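Local coordinates for esterase (uncultured bacterium pCosCE1, PDB 7ATL), which hydrolyses carboxylic esters as a family VIII carboxylesterase of beta-lactamase fold and also shows promiscuous acyltransferase activity, at residues K68-L73 with R205-Y210; D122-Q127 with G141-S146; A75-E80 with N195-Q200; S167-S172 with A306-P311. One frame throughout, in Å; residues are numbered along the deposited sequence.

Contact 1. Residues K68-L73 with R205-Y210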
loop_
_atom_site.group_PDB
_atom_site.type_symbol
_atom_site.label_atom_id
_atom_site.label_comp_id
_atom_site.label_asym_id
_atom_site.label_seq_id
_atom_site.Cartn_x
_atom_site.Cartn_y
_atom_site.Cartn_z
ATOM N N LYS A 68 2.999 2.144 -0.634
ATOM C CA LYS A 68 3.170 3.134 0.468
ATOM C C LYS A 68 4.221 2.697 1.495
ATOM O O LYS A 68 5.106 3.484 1.850
ATOM C CB LYS A 68 1.801 3.408 1.096
ATOM C CG LYS A 68 0.899 4.175 0.149
ATOM C CD LYS A 68 -0.443 4.494 0.698
ATOM C CE LYS A 68 -1.119 5.580 -0.129
ATOM N NZ LYS A 68 -1.761 5.031 -1.350
ATOM N N PRO A 69 4.144 1.481 2.088
ATOM C CA PRO A 69 5.127 1.078 3.093
ATOM C C PRO A 69 6.548 1.021 2.512
ATOM O O PRO A 69 7.466 1.380 3.225
ATOM C CB PRO A 69 4.631 -0.266 3.622
ATOM C CG PRO A 69 3.650 -0.725 2.594
ATOM C CD PRO A 69 3.057 0.511 1.963
ATOM N N TYR A 70 6.670 0.644 1.236
ATOM C CA TYR A 70 7.934 0.707 0.459
ATOM C C TYR A 70 8.528 2.121 0.516
ATOM O O TYR A 70 9.720 2.254 0.853
ATOM C CB TYR A 70 7.709 0.220 -0.973
ATOM C CG TYR A 70 7.897 -1.269 -1.143
ATOM C CD1 TYR A 70 9.076 -1.888 -0.775
ATOM C CD2 TYR A 70 6.888 -2.069 -1.647
ATOM C CE1 TYR A 70 9.264 -3.248 -0.929
ATOM C CE2 TYR A 70 7.048 -3.432 -1.804
ATOM C CZ TYR A 70 8.246 -4.017 -1.453
ATOM O OH TYR A 70 8.413 -5.353 -1.600
ATOM N N ILE A 71 7.751 3.155 0.177
ATOM C CA ILE A 71 8.295 4.535 0.026
ATOM C C ILE A 71 8.371 5.181 1.414
ATOM O O ILE A 71 9.322 5.986 1.640
ATOM C CB ILE A 71 7.500 5.365 -0.993
ATOM C CG1 ILE A 71 7.419 4.663 -2.346
ATOM C CG2 ILE A 71 8.097 6.758 -1.131
ATOM C CD1 ILE A 71 8.751 4.446 -3.004
ATOM N N THR A 72 7.460 4.817 2.319
ATOM C CA THR A 72 7.572 5.183 3.753
ATOM C C THR A 72 8.914 4.656 4.290
ATOM O O THR A 72 9.630 5.432 4.953
ATOM C CB THR A 72 6.373 4.672 4.553
ATOM O OG1 THR A 72 5.210 5.301 4.012
ATOM C CG2 THR A 72 6.506 4.950 6.036
ATOM N N LEU A 73 9.277 3.406 3.979
ATOM C CA LEU A 73 10.590 2.829 4.391
ATOM C C LEU A 73 11.736 3.680 3.838
ATOM O O LEU A 73 12.676 3.916 4.590
ATOM C CB LEU A 73 10.787 1.376 3.939
ATOM C CG LEU A 73 12.167 0.818 4.309
ATOM C CD1 LEU A 73 12.435 1.032 5.788
ATOM C CD2 LEU A 73 12.304 -0.644 3.975
ATOM N N ARG A 205 14.338 -8.917 -5.205
ATOM C CA ARG A 205 14.672 -9.505 -6.533
ATOM C C ARG A 205 13.855 -8.847 -7.656
ATOM O O ARG A 205 14.353 -8.842 -8.805
ATOM C CB ARG A 205 14.495 -11.031 -6.555
ATOM C CG ARG A 205 13.227 -11.553 -5.895
ATOM C CD ARG A 205 13.055 -13.052 -6.073
ATOM N NE ARG A 205 11.711 -13.480 -5.701
ATOM C CZ ARG A 205 11.311 -14.746 -5.652
ATOM N NH1 ARG A 205 10.062 -15.036 -5.323
ATOM N NH2 ARG A 205 12.158 -15.721 -5.933
ATOM N N ASN A 206 12.647 -8.340 -7.382
ATOM C CA ASN A 206 11.690 -8.077 -8.481
ATOM C C ASN A 206 10.628 -7.044 -8.089
ATOM O O ASN A 206 9.426 -7.312 -8.286
ATOM C CB ASN A 206 11.086 -9.408 -8.932
ATOM C CG ASN A 206 10.352 -9.287 -10.245
ATOM O OD1 ASN A 206 9.354 -9.969 -10.439
ATOM N ND2 ASN A 206 10.824 -8.404 -11.119
ATOM N N THR A 207 11.041 -5.859 -7.642
ATOM C CA THR A 207 10.088 -4.814 -7.214
ATOM C C THR A 207 10.553 -3.456 -7.744
ATOM O O THR A 207 11.735 -3.121 -7.574
ATOM C CB THR A 207 9.901 -4.880 -5.694
ATOM O OG1 THR A 207 9.196 -6.094 -5.398
ATOM C CG2 THR A 207 9.170 -3.672 -5.139
ATOM N N GLY A 208 9.636 -2.698 -8.342
ATOM C CA GLY A 208 9.938 -1.378 -8.915
ATOM C C GLY A 208 8.670 -0.703 -9.380
ATOM O O GLY A 208 7.600 -1.036 -8.825
ATOM N N PHE A 209 8.787 0.182 -10.373
ATOM C CA PHE A 209 7.723 1.140 -10.785
ATOM C C PHE A 209 7.094 0.752 -12.128
ATOM O O PHE A 209 6.050 1.331 -12.476
ATOM C CB PHE A 209 8.299 2.555 -10.809
ATOM C CG PHE A 209 8.349 3.175 -9.442
ATOM C CD1 PHE A 209 7.199 3.704 -8.883
ATOM C CD2 PHE A 209 9.522 3.162 -8.708
ATOM C CE1 PHE A 209 7.219 4.255 -7.618
ATOM C CE2 PHE A 209 9.545 3.702 -7.438
ATOM C CZ PHE A 209 8.399 4.258 -6.900
ATOM N N TYR A 210 7.729 -0.174 -12.841
ATOM C CA TYR A 210 7.196 -0.862 -14.041
ATOM C C TYR A 210 7.957 -2.171 -14.260
ATOM O O TYR A 210 9.031 -2.343 -13.648
ATOM C CB TYR A 210 7.321 0.045 -15.257
ATOM C CG TYR A 210 8.677 0.066 -15.908
ATOM C CD1 TYR A 210 9.712 0.808 -15.377
ATOM C CD2 TYR A 210 8.922 -0.650 -17.067
ATOM C CE1 TYR A 210 10.955 0.856 -15.988
ATOM C CE2 TYR A 210 10.160 -0.624 -17.687
ATOM C CZ TYR A 210 11.178 0.152 -17.158
ATOM O OH TYR A 210 12.389 0.224 -17.788
HETATM O O HOH W 1 7.105 -6.301 -3.737
#

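Contact 2. Residues D122-Q127 with G141-S146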
loop_
_atom_site.group_PDB
_atom_site.type_symbol
_atom_site.label_atom_id
_atom_site.label_comp_id
_atom_site.label_asym_id
_atom_site.label_seq_id
_atom_site.Cartn_x
_atom_site.Cartn_y
_atom_site.Cartn_z
ATOM N N ASP A 122 -6.128 14.811 -0.207
ATOM C CA ASP A 122 -7.251 13.896 -0.523
ATOM C C ASP A 122 -6.804 12.911 -1.612
ATOM O O ASP A 122 -5.617 12.880 -1.974
ATOM C CB ASP A 122 -8.508 14.690 -0.912
ATOM C CG ASP A 122 -9.830 14.010 -0.573
ATOM O OD1 ASP A 122 -9.800 12.826 -0.133
ATOM O OD2 ASP A 122 -10.894 14.655 -0.776
ATOM N N TYR A 123 -7.726 12.073 -2.052
ATOM C CA TYR A 123 -7.604 11.231 -3.258
ATOM C C TYR A 123 -8.780 11.601 -4.158
ATOM O O TYR A 123 -9.856 11.867 -3.597
ATOM C CB TYR A 123 -7.649 9.753 -2.878
ATOM C CG TYR A 123 -6.338 9.015 -2.910
ATOM C CD1 TYR A 123 -5.462 9.127 -3.984
ATOM C CD2 TYR A 123 -6.011 8.116 -1.901
ATOM C CE1 TYR A 123 -4.272 8.416 -4.020
ATOM C CE2 TYR A 123 -4.834 7.386 -1.933
ATOM C CZ TYR A 123 -3.962 7.547 -2.987
ATOM O OH TYR A 123 -2.805 6.840 -2.996
ATOM N N ARG A 124 -8.568 11.639 -5.470
ATOM C CA ARG A 124 -9.622 11.909 -6.467
ATOM C C ARG A 124 -10.679 10.814 -6.346
ATOM O O ARG A 124 -11.880 11.126 -6.547
ATOM C CB ARG A 124 -8.999 11.947 -7.865
ATOM C CG ARG A 124 -9.919 12.404 -8.989
ATOM C CD ARG A 124 -9.155 12.341 -10.300
ATOM N NE ARG A 124 -9.898 11.530 -11.254
ATOM C CZ ARG A 124 -9.457 10.449 -11.893
ATOM N NH1 ARG A 124 -8.230 9.990 -11.721
ATOM N NH2 ARG A 124 -10.257 9.835 -12.746
ATOM N N LEU A 125 -10.259 9.592 -6.003
ATOM C CA LEU A 125 -11.186 8.432 -5.873
ATOM C C LEU A 125 -12.043 8.568 -4.607
ATOM O O LEU A 125 -13.073 7.852 -4.542
ATOM C CB LEU A 125 -10.423 7.106 -5.931
ATOM C CG LEU A 125 -9.273 6.908 -4.945
ATOM C CD1 LEU A 125 -9.750 6.831 -3.506
ATOM C CD2 LEU A 125 -8.503 5.651 -5.278
ATOM N N SER A 126 -11.672 9.444 -3.657
ATOM C CA SER A 126 -12.492 9.784 -2.462
ATOM C C SER A 126 -13.452 10.928 -2.770
ATOM O O SER A 126 -14.215 11.280 -1.844
ATOM C CB SER A 126 -11.672 10.179 -1.282
ATOM O OG SER A 126 -10.668 9.228 -1.044
ATOM N N GLN A 127 -13.382 11.517 -3.976
ATOM C CA GLN A 127 -14.196 12.704 -4.335
ATOM C C GLN A 127 -15.283 12.276 -5.306
ATOM O O GLN A 127 -15.062 11.377 -6.101
ATOM C CB GLN A 127 -13.303 13.811 -4.878
ATOM C CG GLN A 127 -12.501 14.505 -3.783
ATOM C CD GLN A 127 -11.671 15.635 -4.340
ATOM O OE1 GLN A 127 -11.737 15.990 -5.526
ATOM N NE2 GLN A 127 -10.856 16.201 -3.473
ATOM N N GLY A 141 -2.480 7.911 -9.536
ATOM C CA GLY A 141 -1.308 7.034 -9.732
ATOM C C GLY A 141 -1.612 5.703 -10.423
ATOM O O GLY A 141 -0.653 4.962 -10.692
ATOM N N MET A 142 -2.867 5.376 -10.751
ATOM C CA MET A 142 -3.225 4.025 -11.291
ATOM C C MET A 142 -3.827 4.080 -12.703
ATOM O O MET A 142 -4.007 2.999 -13.309
ATOM C CB MET A 142 -4.187 3.330 -10.327
ATOM C CG MET A 142 -3.474 2.937 -9.031
ATOM S SD MET A 142 -4.624 2.535 -7.704
ATOM C CE MET A 142 -5.137 4.186 -7.238
ATOM N N GLU A 143 -4.039 5.287 -13.232
ATOM C CA GLU A 143 -4.744 5.560 -14.510
ATOM C C GLU A 143 -3.744 6.047 -15.563
ATOM O O GLU A 143 -2.599 6.366 -15.200
ATOM C CB GLU A 143 -5.851 6.599 -14.295
ATOM C CG GLU A 143 -5.344 8.010 -13.997
ATOM C CD GLU A 143 -5.009 8.199 -12.528
ATOM O OE1 GLU A 143 -5.930 8.541 -11.776
ATOM O OE2 GLU A 143 -3.838 7.945 -12.131
ATOM N N LEU A 144 -4.157 6.113 -16.833
ATOM C CA LEU A 144 -3.288 6.636 -17.920
ATOM C C LEU A 144 -3.246 8.165 -17.824
ATOM O O LEU A 144 -4.250 8.779 -17.439
ATOM C CB LEU A 144 -3.807 6.164 -19.281
ATOM C CG LEU A 144 -3.791 4.654 -19.526
ATOM C CD1 LEU A 144 -4.281 4.338 -20.928
ATOM C CD2 LEU A 144 -2.408 4.061 -19.318
ATOM N N SER A 145 -2.097 8.749 -18.128
ATOM C CA SER A 145 -1.891 10.213 -18.153
ATOM C C SER A 145 -0.621 10.530 -18.932
ATOM O O SER A 145 0.220 9.626 -19.091
ATOM C CB SER A 145 -1.829 10.803 -16.757
ATOM O OG SER A 145 -0.493 10.951 -16.299
ATOM N N SER A 146 -0.475 11.799 -19.317
ATOM C CA SER A 146 0.692 12.342 -20.048
ATOM C C SER A 146 1.593 13.094 -19.067
ATOM O O SER A 146 2.541 13.728 -19.523
ATOM C CB SER A 146 0.244 13.239 -21.162
ATOM O OG SER A 146 -0.420 14.382 -20.635
#

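Contact 3. Residues A75-E80 with N195-Q200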
loop_
_atom_site.group_PDB
_atom_site.type_symbol
_atom_site.label_atom_id
_atom_site.label_comp_id
_atom_site.label_asym_id
_atom_site.label_seq_id
_atom_site.Cartn_x
_atom_site.Cartn_y
_atom_site.Cartn_z
ATOM N N ALA A 75 11.878 6.869 3.107
ATOM C CA ALA A 75 11.846 8.109 3.917
ATOM C C ALA A 75 12.408 7.865 5.323
ATOM O O ALA A 75 13.196 8.709 5.802
ATOM C CB ALA A 75 10.426 8.610 4.032
ATOM N N MET A 76 11.953 6.808 5.999
ATOM C CA MET A 76 12.365 6.542 7.394
ATOM C C MET A 76 13.872 6.270 7.436
ATOM O O MET A 76 14.552 6.690 8.415
ATOM C CB MET A 76 11.610 5.360 7.983
ATOM C CG MET A 76 10.160 5.663 8.274
ATOM S SD MET A 76 9.819 7.220 9.094
ATOM C CE MET A 76 10.806 7.026 10.575
ATOM N N ARG A 77 14.404 5.644 6.403
ATOM C CA ARG A 77 15.867 5.433 6.308
ATOM C C ARG A 77 16.558 6.789 6.148
ATOM O O ARG A 77 17.608 6.997 6.789
ATOM C CB ARG A 77 16.221 4.453 5.189
ATOM C CG ARG A 77 15.831 3.026 5.523
ATOM C CD ARG A 77 16.531 2.062 4.601
ATOM N NE ARG A 77 17.903 1.937 5.033
ATOM C CZ ARG A 77 18.974 2.094 4.271
ATOM N NH1 ARG A 77 18.859 2.352 2.977
ATOM N NH2 ARG A 77 20.169 1.981 4.820
ATOM N N MET A 78 16.005 7.675 5.327
ATOM C CA MET A 78 16.648 8.982 5.035
ATOM C C MET A 78 16.621 9.780 6.336
ATOM O O MET A 78 17.570 10.525 6.617
ATOM C CB MET A 78 15.917 9.737 3.923
ATOM C CG MET A 78 16.424 9.402 2.548
ATOM S SD MET A 78 15.349 10.097 1.281
ATOM C CE MET A 78 16.202 9.601 -0.211
ATOM N N ILE A 79 15.558 9.593 7.107
ATOM C CA ILE A 79 15.343 10.293 8.400
ATOM C C ILE A 79 16.341 9.758 9.436
ATOM O O ILE A 79 16.917 10.577 10.169
ATOM C CB ILE A 79 13.873 10.143 8.824
ATOM C CG1 ILE A 79 12.989 11.131 8.060
ATOM C CG2 ILE A 79 13.725 10.285 10.326
ATOM C CD1 ILE A 79 11.537 10.745 7.981
ATOM N N GLU A 80 16.558 8.445 9.483
ATOM C CA GLU A 80 17.584 7.824 10.362
ATOM C C GLU A 80 18.932 8.489 10.118
ATOM O O GLU A 80 19.605 8.838 11.089
ATOM C CB GLU A 80 17.722 6.337 10.077
ATOM C CG GLU A 80 16.889 5.497 10.997
ATOM C CD GLU A 80 17.164 4.020 10.811
ATOM O OE1 GLU A 80 17.844 3.619 9.800
ATOM O OE2 GLU A 80 16.659 3.280 11.650
ATOM N N ASN A 195 15.572 2.147 -5.528
ATOM C CA ASN A 195 16.566 1.086 -5.823
ATOM C C ASN A 195 17.708 1.213 -4.801
ATOM O O ASN A 195 17.984 0.219 -4.100
ATOM C CB ASN A 195 17.024 1.087 -7.282
ATOM C CG ASN A 195 17.967 -0.067 -7.561
ATOM O OD1 ASN A 195 17.639 -1.231 -7.325
ATOM N ND2 ASN A 195 19.168 0.250 -8.001
ATOM N N HIS A 196 18.270 2.414 -4.665
ATOM C CA HIS A 196 19.406 2.742 -3.761
ATOM C C HIS A 196 19.005 2.621 -2.290
ATOM O O HIS A 196 19.824 2.081 -1.531
ATOM C CB HIS A 196 19.996 4.122 -4.073
ATOM C CG HIS A 196 20.634 4.183 -5.416
ATOM N ND1 HIS A 196 20.837 5.371 -6.084
ATOM C CD2 HIS A 196 21.089 3.203 -6.231
ATOM C CE1 HIS A 196 21.408 5.129 -7.247
ATOM N NE2 HIS A 196 21.578 3.806 -7.355
ATOM N N TRP A 197 17.801 3.047 -1.901
ATOM C CA TRP A 197 17.424 3.182 -0.463
ATOM C C TRP A 197 16.690 1.951 0.048
ATOM O O TRP A 197 16.738 1.738 1.251
ATOM C CB TRP A 197 16.633 4.466 -0.207
ATOM C CG TRP A 197 17.538 5.647 -0.255
ATOM C CD1 TRP A 197 17.947 6.306 -1.367
ATOM C CD2 TRP A 197 18.228 6.245 0.847
ATOM N NE1 TRP A 197 18.786 7.326 -1.024
ATOM C CE2 TRP A 197 18.997 7.297 0.327
ATOM C CE3 TRP A 197 18.241 6.023 2.225
ATOM C CZ2 TRP A 197 19.800 8.103 1.123
ATOM C CZ3 TRP A 197 19.011 6.835 3.027
ATOM C CH2 TRP A 197 19.777 7.866 2.475
ATOM N N VAL A 198 16.076 1.156 -0.822
ATOM C CA VAL A 198 15.294 -0.029 -0.369
ATOM C C VAL A 198 15.741 -1.295 -1.110
ATOM O O VAL A 198 16.209 -2.218 -0.429
ATOM C CB VAL A 198 13.781 0.246 -0.466
ATOM C CG1 VAL A 198 12.940 -0.951 -0.040
ATOM C CG2 VAL A 198 13.408 1.465 0.367
ATOM N N ALA A 199 15.599 -1.373 -2.430
ATOM C CA ALA A 199 15.716 -2.656 -3.167
ATOM C C ALA A 199 17.091 -3.308 -2.925
ATOM O O ALA A 199 17.147 -4.536 -2.664
ATOM C CB ALA A 199 15.478 -2.426 -4.635
ATOM N N GLN A 200 18.168 -2.536 -3.047
ATOM C CA GLN A 200 19.553 -3.063 -2.914
ATOM C C GLN A 200 19.816 -3.447 -1.462
ATOM O O GLN A 200 20.124 -4.598 -1.204
ATOM C CB GLN A 200 20.586 -2.104 -3.515
ATOM C CG GLN A 200 20.555 -2.129 -5.044
ATOM C CD GLN A 200 21.686 -1.361 -5.685
ATOM O OE1 GLN A 200 22.473 -1.923 -6.433
ATOM N NE2 GLN A 200 21.798 -0.079 -5.376
#

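Contact 4. Residues S167-S172 with A306-P311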
loop_
_atom_site.group_PDB
_atom_site.type_symbol
_atom_site.label_atom_id
_atom_site.label_comp_id
_atom_site.label_asym_id
_atom_site.label_seq_id
_atom_site.Cartn_x
_atom_site.Cartn_y
_atom_site.Cartn_z
ATOM N N SER A 167 -4.457 17.863 11.841
ATOM C CA SER A 167 -5.726 17.917 12.620
ATOM C C SER A 167 -6.538 16.628 12.423
ATOM O O SER A 167 -7.315 16.305 13.330
ATOM C CB SER A 167 -6.556 19.165 12.361
ATOM O OG SER A 167 -6.800 19.357 10.974
ATOM N N GLU A 168 -6.370 15.889 11.326
ATOM C CA GLU A 168 -7.215 14.692 11.121
ATOM C C GLU A 168 -6.623 13.779 10.051
ATOM O O GLU A 168 -5.895 14.238 9.164
ATOM C CB GLU A 168 -8.650 15.102 10.769
ATOM C CG GLU A 168 -8.838 15.434 9.308
ATOM C CD GLU A 168 -10.182 16.015 8.912
ATOM O OE1 GLU A 168 -11.137 15.894 9.702
ATOM O OE2 GLU A 168 -10.262 16.583 7.803
ATOM N N PHE A 169 -6.986 12.513 10.134
ATOM C CA PHE A 169 -6.596 11.485 9.150
ATOM C C PHE A 169 -7.563 11.533 7.974
ATOM O O PHE A 169 -8.768 11.597 8.203
ATOM C CB PHE A 169 -6.625 10.102 9.785
ATOM C CG PHE A 169 -6.331 8.973 8.835
ATOM C CD1 PHE A 169 -5.028 8.561 8.609
ATOM C CD2 PHE A 169 -7.362 8.271 8.235
ATOM C CE1 PHE A 169 -4.766 7.482 7.781
ATOM C CE2 PHE A 169 -7.095 7.194 7.408
ATOM C CZ PHE A 169 -5.797 6.814 7.169
ATOM N N ARG A 170 -7.007 11.526 6.766
ATOM C CA ARG A 170 -7.736 11.419 5.482
ATOM C C ARG A 170 -6.778 10.766 4.492
ATOM O O ARG A 170 -5.740 11.386 4.157
ATOM C CB ARG A 170 -8.249 12.777 4.991
ATOM C CG ARG A 170 -9.316 12.682 3.898
ATOM C CD ARG A 170 -9.530 14.045 3.251
ATOM N NE ARG A 170 -10.188 14.909 4.216
ATOM C CZ ARG A 170 -11.508 14.930 4.440
ATOM N NH1 ARG A 170 -12.326 14.174 3.731
ATOM N NH2 ARG A 170 -12.010 15.724 5.366
ATOM N N TYR A 171 -7.126 9.552 4.064
ATOM C CA TYR A 171 -6.303 8.746 3.138
ATOM C C TYR A 171 -6.058 9.577 1.889
ATOM O O TYR A 171 -7.012 10.155 1.385
ATOM C CB TYR A 171 -6.995 7.431 2.801
ATOM C CG TYR A 171 -6.081 6.405 2.209
ATOM C CD1 TYR A 171 -4.853 6.113 2.773
ATOM C CD2 TYR A 171 -6.475 5.684 1.108
ATOM C CE1 TYR A 171 -4.017 5.149 2.239
ATOM C CE2 TYR A 171 -5.648 4.725 0.550
ATOM C CZ TYR A 171 -4.419 4.450 1.118
ATOM O OH TYR A 171 -3.647 3.480 0.555
ATOM N N SER A 172 -4.818 9.644 1.417
ATOM C CA SER A 172 -4.416 10.769 0.555
ATOM C C SER A 172 -3.306 10.398 -0.429
ATOM O O SER A 172 -2.681 9.342 -0.330
ATOM C CB SER A 172 -4.026 11.935 1.410
ATOM O OG SER A 172 -2.709 11.772 1.905
ATOM N N ALA A 306 -9.733 7.443 14.751
ATOM C CA ALA A 306 -9.745 7.594 13.274
ATOM C C ALA A 306 -10.355 6.371 12.578
ATOM O O ALA A 306 -10.725 6.510 11.389
ATOM C CB ALA A 306 -8.355 7.871 12.769
ATOM N N GLU A 307 -10.430 5.225 13.261
ATOM C CA GLU A 307 -11.058 3.965 12.767
ATOM C C GLU A 307 -10.497 3.558 11.402
ATOM O O GLU A 307 -11.289 3.216 10.512
ATOM C CB GLU A 307 -12.581 4.113 12.679
ATOM C CG GLU A 307 -13.213 4.401 14.031
ATOM C CD GLU A 307 -14.708 4.165 14.190
ATOM O OE1 GLU A 307 -15.374 3.736 13.209
ATOM O OE2 GLU A 307 -15.186 4.393 15.322
ATOM N N THR A 308 -9.182 3.530 11.237
ATOM C CA THR A 308 -8.591 3.506 9.883
ATOM C C THR A 308 -8.818 2.157 9.177
ATOM O O THR A 308 -8.748 2.138 7.941
ATOM C CB THR A 308 -7.121 3.887 9.964
ATOM O OG1 THR A 308 -6.525 2.754 10.585
ATOM C CG2 THR A 308 -6.911 5.186 10.713
ATOM N N GLN A 309 -9.032 1.075 9.920
ATOM C CA GLN A 309 -9.512 -0.243 9.427
ATOM C C GLN A 309 -10.773 -0.611 10.209
ATOM O O GLN A 309 -10.954 -1.799 10.538
ATOM C CB GLN A 309 -8.484 -1.346 9.667
ATOM C CG GLN A 309 -7.105 -1.033 9.112
ATOM C CD GLN A 309 -7.026 -1.401 7.657
ATOM O OE1 GLN A 309 -6.514 -2.454 7.304
ATOM N NE2 GLN A 309 -7.574 -0.552 6.807
ATOM N N GLY A 310 -11.618 0.378 10.485
ATOM C CA GLY A 310 -12.740 0.207 11.414
ATOM C C GLY A 310 -12.281 0.425 12.852
ATOM O O GLY A 310 -11.110 0.772 13.096
ATOM N N PRO A 311 -13.204 0.224 13.828
ATOM C CA PRO A 311 -12.929 0.520 15.238
ATOM C C PRO A 311 -11.655 -0.196 15.727
ATOM O O PRO A 311 -11.480 -1.353 15.377
ATOM C CB PRO A 311 -14.174 -0.011 15.966
ATOM C CG PRO A 311 -15.271 0.023 14.909
ATOM C CD PRO A 311 -14.562 -0.311 13.613
#

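Contact 1. Residues K68-L73 with R205-Y210
The methyl CG2 of T207 lies over one face of the Y70 ring, and this pair makes up the larger part of the contact. From CG2 of T207 to the centroid of the Y70 ring is 4.1 Å, on a line 23° off the ring normal, so the approach is a CH-pi contact displaced from the centre toward the rim. The nearest ring atom confirms the offset: CZ of Y70 is 3.8 Å from CG2 of T207, at the hydroxyl-bearing end. With CG2 anti to the backbone N of T207 and OG1 beside that N (chi1 -69°), the methyl meets the ring while OG1 stays near enough to share a water with OH of Y70. The two hydroxyls do not bond directly, OH of Y70 and OG1 of T207 being 3.9 Å apart; the water lies 2.7 Å from OH of Y70 and donates to OG1 of T207. That OG1 is also hydrogen-bonded to D273 of helix 271-283, which ties the loop 205-210 to a second helix.

The other point of contact is apolar. CD1 of I71 reaches the F209 ring at its edge, near the ring plane, 3.9 Å from CZ of F209, the two side chains approaching from opposite directions. F194 of helix 190-199 meets the Y70 ring nearly at a right angle. K68 in the first turn of helix 67-80, with S65 just before the helix, fits an SxxK pattern, consistent with the nucleophile and lysine of class C beta-lactamases and family VIII esterases; the contact packs a loop against this probable active-site helix.

Contact 2. Residues D122-Q127 with G141-S146
The two backbones stay well apart, with L125 and M142 the closest pair at 10.6 Å between CA atoms, and no backbone hydrogen bond joins the segments; a short 3-10 turn at 124-126 faces an irregular loop, and side chains bridge the gap. R124 and E143 form a salt bridge, NH1 of R124 lying 2.7 Å from OE1 of E143. The carboxylate oxygen sits at the edge of the guanidinium, near its plane, and the two planar groups are turned 41° from each other. The bridge is single-pronged, because the second terminal nitrogen of R124, NH2, goes to E248 in a salt bridge of its own. Held at NH1 and NH2 by two acids, the guanidinium is fixed in its rotation.

E143 has further partners too. Its OE1 accepts from the backbone N of D140, and OE2 of E143 takes the N-H of G141 at 2.9 Å on its syn lone pair. The carboxylate can fold back over its own loop because the chain bends at chi2 (-84°).

Beside the ion pair, CD2 of L125 and CE of M142 touch at 4.2 Å, their side chains crossing at about a right angle. The segment 122-127 also carries Y123, whose OH is hydrogen-bonded to NZ of K68, consistent with the second hydroxyl of a beta-lactamase-like active site.

Both segments flank helix 132-136, one preceding it and the other following. Strand 246-249 lies alongside them: I247 touches both L125 and M142, and backbone hydrogen bonds link L125 with F245 and M142 with A250.

Contact 3. Residues A75-E80 with N195-Q200
Unusually, the whole outer part of a methionine is laid along an indole face: CG, SD and CE of M78 all stand above the ring system of W197, running roughly along its long axis. CG of M78 sits over the six-membered ring of W197, 3.6 Å from its centroid and 8° off the normal, a CH-pi contact. SD of M78 rides higher, 4.8 Å from that centroid, a Met-aromatic contact at a distance. Because the chain is extended beyond CG, CE is carried across to the pyrrole side at a height similar to that of CG, 3.5 Å from NE1 of W197.

R77 adds the polar part. Its NH1 donates to the carbonyl O of W197 at 2.8 Å, with an N-H...O angle of 146°, and the oxygen is 20° out of the guanidinium plane. A bend at chi3 brings the head there, and NE of R77 is held by the backbone O of I288.

The helices 67-80 and 190-199 come close here, with CA of R77 and CA of W197 7.3 Å apart. Helix 174-186 completes the surroundings of M78 through L182, V185 and A186, while P201 packs against R77.

Contact 4. Residues S167-S172 with A306-P311
This is a small apolar contact at the protein surface, between two loops: the segment 167-172 precedes helix 174-186, and the segment 306-311 leads into strand 313-315 at one edge of the antiparallel sheet. It buries 116 Å² in all and contains no hydrogen bond across the segments. F169 takes part in both side-chain contacts and supplies half of the buried surface. Its ring receives the methyl CG2 of T308 over the centre of one face, 3.9 Å from the centroid and 12° off the normal, which meets the geometry of a CH-pi contact. The side chains cross at about a right angle. T308 presents this methyl because CG2 is anti to the carbonyl carbon, with OG1 placed between the backbone N and C (chi1 71°); that hydroxyl hydrogen-bonds to the carbonyl O of G314.

Nearer the backbone, CB of F169 meets CB of A306 at 4.1 Å, where the two segments come closest, 6.5 Å between the CA atoms of F169 and A306. The opposite face of the F169 ring has the backbone N of Y171 above it, offset toward the rim, and F315 of strand 313-315 meets the same ring with planes about 40° apart.

Since only carbon atoms meet between the segments, the joint rests on dispersion and the exclusion of water, with little directional demand. The arrangement is consistent with the hydroxyl bond to G314 holding the rotation that turns the T308 methyl to F169.

How the contacts relate
From the N terminus, helix 67-80 supplies the first segments of both contact 1 and contact 3, whose partners follow in reverse order, so the loop that contact 3 closes lies within that of contact 1. Contact 2 closes a much shorter loop, 13 residues between its segments, within both. Contact 4 opens at 167-172, after contact 2 has closed, and closes only at 306-311, so it crosses contacts 1 and 3. Spatially, K68 joins three of them: its NZ is hydrogen-bonded to Y123 of contact 2 and Y171 of contact 4. Together they tie the SxxK helix to its neighbouring helices, the surrounding loops and the sheet edge.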